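Local coordinates for salicylic acid-binding protein 2 (Nicotiana tabacum, PDB 1XKL) that hydrolyses methyl salicylate to salicylic acid and methanol, releasing the active hormone that switches on systemic acquired resistance in plant innate immunity, at residues D38-S42 with G43-R47; R53-Y56 with D57-L60; F182-D185 with L186-K190. One frame throughout, in Å; residues are numbered along the deposited sequence.

Contact 1: residues D38-S42 with G43-R47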
ATOM      1  N   ASP A  38       9.841 -22.010  19.622  1.00 19.23           N
ATOM      2  CA  ASP A  38      10.089 -21.102  18.521  1.00 18.83           C
ATOM      3  C   ASP A  38      11.419 -20.454  18.862  1.00 18.31           C
ATOM      4  O   ASP A  38      11.587 -19.953  19.971  1.00 19.72           O
ATOM      5  CB  ASP A  38       9.024 -20.005  18.473  1.00 20.10           C
ATOM      6  CG  ASP A  38       7.821 -20.369  17.623  1.00 19.97           C
ATOM      7  OD1 ASP A  38       6.802 -19.654  17.743  1.00 20.68           O
ATOM      8  OD2 ASP A  38       7.880 -21.335  16.832  1.00 22.15           O
ATOM      9  N   LEU A  39      12.372 -20.477  17.940  1.00 17.22           N
ATOM     10  CA  LEU A  39      13.641 -19.822  18.215  1.00 16.67           C
ATOM     11  C   LEU A  39      13.373 -18.328  18.043  1.00 16.72           C
ATOM     12  O   LEU A  39      12.243 -17.929  17.744  1.00 17.80           O
ATOM     13  CB  LEU A  39      14.725 -20.307  17.244  1.00 15.70           C
ATOM     14  CG  LEU A  39      15.193 -21.745  17.477  1.00 13.43           C
ATOM     15  CD1 LEU A  39      16.169 -22.169  16.391  1.00 14.79           C
ATOM     16  CD2 LEU A  39      15.841 -21.847  18.837  1.00 13.13           C
ATOM     17  N   ALA A  40      14.394 -17.503  18.242  1.00 16.89           N
ATOM     18  CA  ALA A  40      14.234 -16.058  18.104  1.00 16.29           C
ATOM     19  C   ALA A  40      13.823 -15.682  16.683  1.00 15.42           C
ATOM     20  O   ALA A  40      14.305 -16.265  15.710  1.00 13.47           O
ATOM     21  CB  ALA A  40      15.533 -15.350  18.477  1.00 17.46           C
ATOM     22  N   ALA A  41      12.914 -14.714  16.578  1.00 14.27           N
ATOM     23  CA  ALA A  41      12.415 -14.221  15.293  1.00 12.71           C
ATOM     24  C   ALA A  41      11.853 -15.316  14.392  1.00 12.68           C
ATOM     25  O   ALA A  41      11.827 -15.179  13.163  1.00 13.36           O
ATOM     26  CB  ALA A  41      13.519 -13.458  14.560  1.00 14.17           C
ATOM     27  N   SER A  42      11.397 -16.400  15.009  1.00 12.49           N
ATOM     28  CA  SER A  42      10.830 -17.526  14.273  1.00 13.00           C
ATOM     29  C   SER A  42       9.431 -17.853  14.785  1.00 11.77           C
ATOM     30  O   SER A  42       9.112 -17.603  15.950  1.00 11.38           O
ATOM     31  CB  SER A  42      11.734 -18.751  14.431  1.00 13.71           C
ATOM     32  OG  SER A  42      13.085 -18.415  14.162  1.00 14.36           O
ATOM     33  N   GLY A  43       8.603 -18.415  13.910  1.00 12.88           N
ATOM     34  CA  GLY A  43       7.247 -18.761  14.300  1.00 15.75           C
ATOM     35  C   GLY A  43       6.482 -17.515  14.697  1.00 14.12           C
ATOM     36  O   GLY A  43       6.353 -16.584  13.902  1.00 14.91           O
ATOM     37  N   THR A  44       5.992 -17.478  15.928  1.00 17.39           N
ATOM     38  CA  THR A  44       5.246 -16.314  16.393  1.00 18.99           C
ATOM     39  C   THR A  44       6.089 -15.366  17.243  1.00 20.65           C
ATOM     40  O   THR A  44       5.563 -14.406  17.814  1.00 20.12           O
ATOM     41  CB  THR A  44       3.977 -16.737  17.194  1.00 20.53           C
ATOM     42  OG1 THR A  44       4.349 -17.527  18.330  1.00 20.49           O
ATOM     43  CG2 THR A  44       3.035 -17.533  16.305  1.00 21.35           C
ATOM     44  N   ASP A  45       7.392 -15.635  17.336  1.00 19.33           N
ATOM     45  CA  ASP A  45       8.288 -14.768  18.105  1.00 18.68           C
ATOM     46  C   ASP A  45       8.235 -13.387  17.460  1.00 19.57           C
ATOM     47  O   ASP A  45       8.373 -13.259  16.245  1.00 20.17           O
ATOM     48  CB  ASP A  45       9.730 -15.293  18.063  1.00 19.35           C
ATOM     49  CG  ASP A  45      10.632 -14.602  19.073  1.00 17.79           C
ATOM     50  OD1 ASP A  45      10.559 -14.944  20.272  1.00 17.72           O
ATOM     51  OD2 ASP A  45      11.402 -13.702  18.675  1.00 16.19           O
ATOM     52  N   LEU A  46       8.048 -12.356  18.278  1.00 22.71           N
ATOM     53  CA  LEU A  46       7.933 -10.982  17.788  1.00 25.29           C
ATOM     54  C   LEU A  46       9.244 -10.297  17.413  1.00 25.68           C
ATOM     55  O   LEU A  46       9.227  -9.193  16.873  1.00 25.38           O
ATOM     56  CB  LEU A  46       7.190 -10.132  18.827  1.00 29.29           C
ATOM     57  CG  LEU A  46       5.758 -10.581  19.177  1.00 32.60           C
ATOM     58  CD1 LEU A  46       5.286  -9.901  20.463  1.00 32.08           C
ATOM     59  CD2 LEU A  46       4.829 -10.260  18.012  1.00 35.06           C
ATOM     60  N   ARG A  47      10.379 -10.922  17.710  1.00 24.44           N
ATOM     61  CA  ARG A  47      11.662 -10.320  17.346  1.00 22.64           C
ATOM     62  C   ARG A  47      11.843 -10.410  15.831  1.00 21.79           C
ATOM     63  O   ARG A  47      11.277 -11.293  15.180  1.00 19.95           O
ATOM     64  CB  ARG A  47      12.818 -11.038  18.061  1.00 23.21           C
ATOM     65  CG  ARG A  47      13.062 -10.568  19.490  1.00 21.90           C
ATOM     66  CD  ARG A  47      13.921 -11.544  20.285  1.00 22.15           C
ATOM     67  NE  ARG A  47      13.179 -12.767  20.577  1.00 21.62           N
ATOM     68  CZ  ARG A  47      13.463 -13.604  21.569  1.00 16.94           C
ATOM     69  NH1 ARG A  47      14.480 -13.375  22.384  1.00 21.32           N
ATOM     70  NH2 ARG A  47      12.709 -14.667  21.762  1.00 19.69           N
TER
HETATM   71  O   HOH W   1       6.865 -17.740  19.911  1.00 26.18           O

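Contact 2: residues R53-Y56 with D57-L60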
ATOM      1  N   ARG A  53      22.321 -10.898  15.638  1.00 19.92           N
ATOM      2  CA  ARG A  53      23.590 -10.824  14.935  1.00 22.19           C
ATOM      3  C   ARG A  53      24.508 -12.008  15.216  1.00 20.32           C
ATOM      4  O   ARG A  53      25.539 -12.152  14.568  1.00 22.65           O
ATOM      5  CB  ARG A  53      24.273  -9.501  15.257  1.00 24.13           C
ATOM      6  CG  ARG A  53      24.101  -9.055  16.693  1.00 27.82           C
ATOM      7  CD  ARG A  53      24.352  -7.558  16.843  1.00 30.63           C
ATOM      8  NE  ARG A  53      23.121  -6.761  16.857  1.00 35.20           N
ATOM      9  CZ  ARG A  53      22.287  -6.618  15.830  1.00 35.00           C
ATOM     10  NH1 ARG A  53      22.529  -7.221  14.676  1.00 34.31           N
ATOM     11  NH2 ARG A  53      21.217  -5.843  15.952  1.00 35.71           N
ATOM     12  N   THR A  54      24.124 -12.861  16.165  1.00 19.54           N
ATOM     13  CA  THR A  54      24.911 -14.052  16.505  1.00 19.77           C
ATOM     14  C   THR A  54      24.002 -15.268  16.680  1.00 20.76           C
ATOM     15  O   THR A  54      22.802 -15.131  16.957  1.00 16.77           O
ATOM     16  CB  THR A  54      25.687 -13.889  17.832  1.00 20.16           C
ATOM     17  OG1 THR A  54      24.765 -13.885  18.932  1.00 20.68           O
ATOM     18  CG2 THR A  54      26.491 -12.599  17.834  1.00 19.74           C
ATOM     19  N   LEU A  55      24.576 -16.461  16.545  1.00 20.07           N
ATOM     20  CA  LEU A  55      23.792 -17.677  16.712  1.00 19.42           C
ATOM     21  C   LEU A  55      23.235 -17.721  18.131  1.00 20.93           C
ATOM     22  O   LEU A  55      22.142 -18.244  18.366  1.00 21.69           O
ATOM     23  CB  LEU A  55      24.647 -18.922  16.454  1.00 18.79           C
ATOM     24  CG  LEU A  55      23.888 -20.254  16.567  1.00 17.77           C
ATOM     25  CD1 LEU A  55      22.824 -20.318  15.480  1.00 17.49           C
ATOM     26  CD2 LEU A  55      24.853 -21.415  16.433  1.00 18.72           C
ATOM     27  N   TYR A  56      23.979 -17.154  19.075  1.00 21.96           N
ATOM     28  CA  TYR A  56      23.539 -17.137  20.464  1.00 23.17           C
ATOM     29  C   TYR A  56      22.222 -16.375  20.655  1.00 22.15           C
ATOM     30  O   TYR A  56      21.352 -16.828  21.397  1.00 21.25           O
ATOM     31  CB  TYR A  56      24.633 -16.551  21.365  1.00 25.07           C
ATOM     32  CG  TYR A  56      24.327 -16.698  22.839  1.00 29.88           C
ATOM     33  CD1 TYR A  56      23.499 -15.784  23.494  1.00 32.20           C
ATOM     34  CD2 TYR A  56      24.809 -17.785  23.562  1.00 30.09           C
ATOM     35  CE1 TYR A  56      23.156 -15.952  24.831  1.00 35.58           C
ATOM     36  CE2 TYR A  56      24.474 -17.965  24.899  1.00 34.93           C
ATOM     37  CZ  TYR A  56      23.645 -17.045  25.528  1.00 36.08           C
ATOM     38  OH  TYR A  56      23.292 -17.223  26.847  1.00 39.93           O
ATOM     39  N   ASP A  57      22.074 -15.226  19.994  1.00 21.99           N
ATOM     40  CA  ASP A  57      20.842 -14.434  20.106  1.00 21.13           C
ATOM     41  C   ASP A  57      19.667 -15.221  19.524  1.00 21.09           C
ATOM     42  O   ASP A  57      18.546 -15.146  20.019  1.00 21.51           O
ATOM     43  CB  ASP A  57      20.936 -13.117  19.320  1.00 19.86           C
ATOM     44  CG  ASP A  57      22.035 -12.193  19.818  1.00 22.79           C
ATOM     45  OD1 ASP A  57      22.428 -12.288  21.000  1.00 24.62           O
ATOM     46  OD2 ASP A  57      22.488 -11.350  19.015  1.00 21.97           O
ATOM     47  N   TYR A  58      19.936 -15.949  18.444  1.00 20.10           N
ATOM     48  CA  TYR A  58      18.929 -16.749  17.760  1.00 19.31           C
ATOM     49  C   TYR A  58      18.494 -17.957  18.590  1.00 18.64           C
ATOM     50  O   TYR A  58      17.331 -18.362  18.548  1.00 18.99           O
ATOM     51  CB  TYR A  58      19.494 -17.195  16.406  1.00 17.85           C
ATOM     52  CG  TYR A  58      18.612 -18.102  15.580  1.00 19.63           C
ATOM     53  CD1 TYR A  58      17.256 -17.817  15.385  1.00 15.93           C
ATOM     54  CD2 TYR A  58      19.150 -19.228  14.950  1.00 19.27           C
ATOM     55  CE1 TYR A  58      16.461 -18.637  14.578  1.00 16.88           C
ATOM     56  CE2 TYR A  58      18.372 -20.048  14.146  1.00 16.81           C
ATOM     57  CZ  TYR A  58      17.032 -19.753  13.961  1.00 17.80           C
ATOM     58  OH  TYR A  58      16.269 -20.572  13.153  1.00 17.42           O
ATOM     59  N   THR A  59      19.425 -18.502  19.367  1.00 18.12           N
ATOM     60  CA  THR A  59      19.184 -19.682  20.198  1.00 18.09           C
ATOM     61  C   THR A  59      18.666 -19.366  21.600  1.00 19.25           C
ATOM     62  O   THR A  59      18.345 -20.270  22.373  1.00 19.60           O
ATOM     63  CB  THR A  59      20.486 -20.494  20.359  1.00 18.36           C
ATOM     64  OG1 THR A  59      21.108 -20.648  19.078  1.00 16.06           O
ATOM     65  CG2 THR A  59      20.192 -21.872  20.949  1.00 15.24           C
ATOM     66  N   LEU A  60      18.593 -18.082  21.927  1.00 20.08           N
ATOM     67  CA  LEU A  60      18.135 -17.650  23.236  1.00 20.82           C
ATOM     68  C   LEU A  60      16.961 -18.459  23.802  1.00 19.62           C
ATOM     69  O   LEU A  60      17.026 -18.949  24.929  1.00 20.55           O
ATOM     70  CB  LEU A  60      17.778 -16.159  23.178  1.00 23.91           C
ATOM     71  CG  LEU A  60      17.773 -15.395  24.497  1.00 26.11           C
ATOM     72  CD1 LEU A  60      19.108 -15.598  25.210  1.00 27.62           C
ATOM     73  CD2 LEU A  60      17.534 -13.910  24.224  1.00 27.75           C
TER
HETATM   74  O   HOH W   2      25.467 -12.732  21.384  1.00 45.93           O

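Contact 3: residues F182-D185 with L186-K190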
ATOM      1  N   PHE A 182      24.067 -17.072   9.980  1.00 19.33           N
ATOM      2  CA  PHE A 182      24.988 -16.458  10.933  1.00 20.58           C
ATOM      3  C   PHE A 182      26.458 -16.777  10.624  1.00 22.18           C
ATOM      4  O   PHE A 182      27.263 -16.980  11.532  1.00 20.25           O
ATOM      5  CB  PHE A 182      24.628 -16.913  12.352  1.00 20.72           C
ATOM      6  CG  PHE A 182      23.233 -16.525  12.767  1.00 21.42           C
ATOM      7  CD1 PHE A 182      22.942 -15.215  13.146  1.00 20.19           C
ATOM      8  CD2 PHE A 182      22.195 -17.450  12.702  1.00 18.72           C
ATOM      9  CE1 PHE A 182      21.632 -14.830  13.447  1.00 23.00           C
ATOM     10  CE2 PHE A 182      20.884 -17.077  12.999  1.00 20.39           C
ATOM     11  CZ  PHE A 182      20.602 -15.765  13.372  1.00 19.26           C
HETATM   12  N   MSE A 183      26.790 -16.814   9.336  1.00 25.75           N
HETATM   13  CA  MSE A 183      28.147 -17.098   8.873  1.00 30.81           C
HETATM   14  C   MSE A 183      29.163 -16.189   9.554  1.00 30.37           C
HETATM   15  O   MSE A 183      30.153 -16.660  10.113  1.00 30.66           O
HETATM   16  CB  MSE A 183      28.243 -16.882   7.361  1.00 37.32           C
HETATM   17  CG  MSE A 183      27.271 -17.694   6.525  1.00 45.81           C
HETATM   18 SE   MSE A 183      27.758 -19.549   6.381  1.00 57.35          SE
HETATM   19  CE  MSE A 183      28.880 -19.440   4.815  1.00 53.35           C
ATOM     20  N   GLU A 184      28.911 -14.884   9.500  1.00 30.56           N
ATOM     21  CA  GLU A 184      29.804 -13.896  10.096  1.00 30.36           C
ATOM     22  C   GLU A 184      30.161 -14.231  11.539  1.00 28.70           C
ATOM     23  O   GLU A 184      31.333 -14.385  11.876  1.00 28.80           O
ATOM     24  CB  GLU A 184      29.169 -12.502  10.041  1.00 33.58           C
ATOM     25  CG  GLU A 184      30.060 -11.411  10.613  1.00 36.88           C
ATOM     26  CD  GLU A 184      31.349 -11.239   9.824  1.00 40.27           C
ATOM     27  OE1 GLU A 184      32.322 -10.687  10.382  1.00 41.76           O
ATOM     28  OE2 GLU A 184      31.386 -11.659   8.646  1.00 40.43           O
ATOM     29  N   ASP A 185      29.145 -14.338  12.389  1.00 25.92           N
ATOM     30  CA  ASP A 185      29.353 -14.659  13.796  1.00 24.50           C
ATOM     31  C   ASP A 185      30.079 -15.991  13.975  1.00 23.09           C
ATOM     32  O   ASP A 185      31.024 -16.093  14.757  1.00 23.84           O
ATOM     33  CB  ASP A 185      28.007 -14.718  14.528  1.00 23.85           C
ATOM     34  CG  ASP A 185      28.134 -15.239  15.947  1.00 22.64           C
ATOM     35  OD1 ASP A 185      28.912 -14.661  16.729  1.00 23.08           O
ATOM     36  OD2 ASP A 185      27.451 -16.229  16.284  1.00 23.04           O
ATOM     37  N   LEU A 186      29.641 -17.002  13.238  1.00 22.75           N
ATOM     38  CA  LEU A 186      30.227 -18.333  13.344  1.00 24.26           C
ATOM     39  C   LEU A 186      31.674 -18.465  12.864  1.00 26.83           C
ATOM     40  O   LEU A 186      32.362 -19.419  13.224  1.00 25.18           O
ATOM     41  CB  LEU A 186      29.344 -19.349  12.609  1.00 23.41           C
ATOM     42  CG  LEU A 186      27.963 -19.567  13.239  1.00 22.31           C
ATOM     43  CD1 LEU A 186      27.137 -20.503  12.377  1.00 22.25           C
ATOM     44  CD2 LEU A 186      28.131 -20.144  14.641  1.00 22.37           C
ATOM     45  N   SER A 187      32.137 -17.510  12.065  1.00 28.98           N
ATOM     46  CA  SER A 187      33.501 -17.559  11.553  1.00 32.25           C
ATOM     47  C   SER A 187      34.518 -16.952  12.519  1.00 33.46           C
ATOM     48  O   SER A 187      35.718 -17.203  12.404  1.00 35.21           O
ATOM     49  CB  SER A 187      33.591 -16.841  10.203  1.00 32.91           C
ATOM     50  OG  SER A 187      33.354 -15.450  10.345  1.00 32.99           O
ATOM     51  N   LYS A 188      34.041 -16.162  13.476  1.00 33.66           N
ATOM     52  CA  LYS A 188      34.936 -15.525  14.432  1.00 35.13           C
ATOM     53  C   LYS A 188      34.610 -15.852  15.880  1.00 34.62           C
ATOM     54  O   LYS A 188      35.282 -15.381  16.798  1.00 35.16           O
ATOM     55  CB  LYS A 188      34.922 -14.009  14.225  1.00 37.14           C
ATOM     56  CG  LYS A 188      33.529 -13.421  14.099  1.00 41.11           C
ATOM     57  CD  LYS A 188      33.555 -11.903  13.937  1.00 44.23           C
ATOM     58  CE  LYS A 188      34.131 -11.468  12.587  1.00 46.20           C
ATOM     59  NZ  LYS A 188      35.589 -11.758  12.433  1.00 47.01           N
ATOM     60  N   ALA A 189      33.578 -16.660  16.088  1.00 33.60           N
ATOM     61  CA  ALA A 189      33.186 -17.050  17.436  1.00 32.96           C
ATOM     62  C   ALA A 189      33.291 -18.565  17.609  1.00 31.77           C
ATOM     63  O   ALA A 189      32.597 -19.323  16.932  1.00 33.93           O
ATOM     64  CB  ALA A 189      31.754 -16.583  17.716  1.00 32.28           C
ATOM     65  N   LYS A 190      34.167 -19.001  18.512  1.00 30.50           N
ATOM     66  CA  LYS A 190      34.350 -20.423  18.780  1.00 28.71           C
ATOM     67  C   LYS A 190      33.379 -20.796  19.892  1.00 29.76           C
ATOM     68  O   LYS A 190      33.489 -20.307  21.020  1.00 31.92           O
ATOM     69  CB  LYS A 190      35.784 -20.707  19.223  1.00 26.24           C
ATOM     70  CG  LYS A 190      36.164 -22.181  19.197  1.00 25.70           C
ATOM     71  CD  LYS A 190      36.123 -22.730  17.777  1.00 21.87           C
ATOM     72  CE  LYS A 190      36.605 -24.171  17.745  1.00 21.04           C
ATOM     73  NZ  LYS A 190      35.788 -24.997  18.683  1.00 15.21           N
TER

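Contact 1: residues D38-S42 with G43-R47
Asp45 folds back onto the backbone of Ala41, whose N donates to carboxylate atom OD2 at 2.8 Å, and this bond ties together two successive beta turns in the loop between strand 33-36 and helix 55-67 of the alpha/beta hydrolase fold. A type II beta turn runs from Leu39 to Ser42 and a type II' turn from Ser42 to Asp45, the latter closed by Asp45 N on Ser42 O at 3.0 Å. Gly43 takes the positive phi of 62° that this second turn needs, and its CA lies against the Asp38 carboxylate. On that side Asp38 OD1 accepts from Thr44 N at 2.9 Å, the donor standing well above the carboxylate plane. A water bridges the same OD1 to Thr44 OG1, while Asp38 OD2 accepts from Gly17 N. Asp45 turns its carboxylate between Ala41 and Arg47 because CG stands opposite N (chi1 -168°). OD2 takes three donors there: Ala41 N and Arg47 N meet it from opposite faces of the carboxylate, each well out of its plane, the second forming an Asx turn, and Arg47 NE uses the syn lone pair. The arginine grips side-on, its NH2 reaching Asp45 OD1 at 2.6 Å in a nearly straight bond. One guanidinium face is covered by Ala40 CB. Farther out, Arg177 NH1 binds the carbonyls of Gly43 and Asp45, and Arg177 of a second subunit packs on Thr44 and Leu46. Within the first turn, Ser42 OG donates to Ala40 O at 2.9 Å, from above the carbonyl plane.

Contact 2: residues R53-Y56 with D57-L60
Thr54 is extended and leads into the first turns of helix 55-67, where Leu55 CA and Tyr58 CA lie 5.1 Å apart, about one helical turn. The backbone bonding is still irregular: Thr54 O receives Asp57 N and Tyr58 N, both weakly, whereas Leu55 O accepts Thr59 N at 2.9 Å, tilted 17° from the carbonyl plane. That carbonyl has a second donor in the Thr59 hydroxyl, whose OG1 lies 2.7 Å from Leu55 O and approaches from above the plane. Thr59 reaches it with OG1 anti to its own carbonyl carbon (chi1 -47°), the hydroxyl folding back one turn; OG1 is also met by Asn86 ND2. Thr54 is the N-cap of the helix, since its side-chain OG1 accepts from Asp57 N at 3.2 Å with an N-H...O angle of 156°. The carboxylate of Asp57 comes back over the same end: OD2 takes a weak bond from Arg53 N at 3.4 Å, and a water joins OD1 to Thr54 OG1. Side-chain oxygens thus take up first-turn N-H groups, Asp57 N by Thr54 OG1 and Leu55 N by Asp185 OD2. On the buried side Leu55 CD1 approaches the edge of the Tyr58 ring, near its plane, 3.9 Å from CD2. Tyr58 lies near the ligand pocket, its side chain about 5 Å from that of the salicylate-binding Ala13. Farther along the helix, Tyr56 CE1 touches Leu60 CD1 at 4.1 Å.

Contact 3: residues F182-D185 with L186-K190
Glu184 and Lys188, one turn apart, lay their chains across each other on the outer side of helix 183-188. Glu184 keeps CG anti to N but bends at chi2 (63°), and Lys188 folds at chi3 and chi4, bringing OE1 within 3.0 Å of the lysine CE. The charged ends stay 4.0 Å apart between OE1 and NZ, too far for a salt bridge, though the opposite charges probably still attract. Ser187 places OG between its backbone N and carbonyl carbon (chi1 66°), which lets the hydroxyl donate to Glu184 O at 2.8 Å; Ser187 N reaches that oxygen too, from the same face of its plane. At the helix start Phe182, in the N-cap position, accepts Leu186 N on its O at 2.9 Å, nearly along the C=O axis, and Leu186 CG packs close above that carbonyl. Asp185 OD1 touches Ala189 CB at 3.6 Å, while its OD2 accepts from Tyr191 OH. The short helix lies between two others: Met183 (selenomethionine in this crystal) and Leu186 pack on Leu119 of helix 117-124, and Phe182 and Leu186 on Leu55 of helix 55-67.

All three contacts are local and partly buried, and contact 2 touches both of the others, whereas contacts 1 and 3 come no nearer than about 7 Å. Contact 1 has no regular helix or strand and depends on a carboxylate that gathers backbone and guanidinium donors; contact 2 is a capped helix start and contact 3 a whole short helix held by backbone carbonyls. Tyr58 joins them: its O probably accepts from Ala40 N, and its ring meets that of Phe182 at about 30°. Contact 3 carries exposed Lys188, contact 2 exposed Arg53, and contact 1 no exposed residue among those touching, though a second subunit borders it.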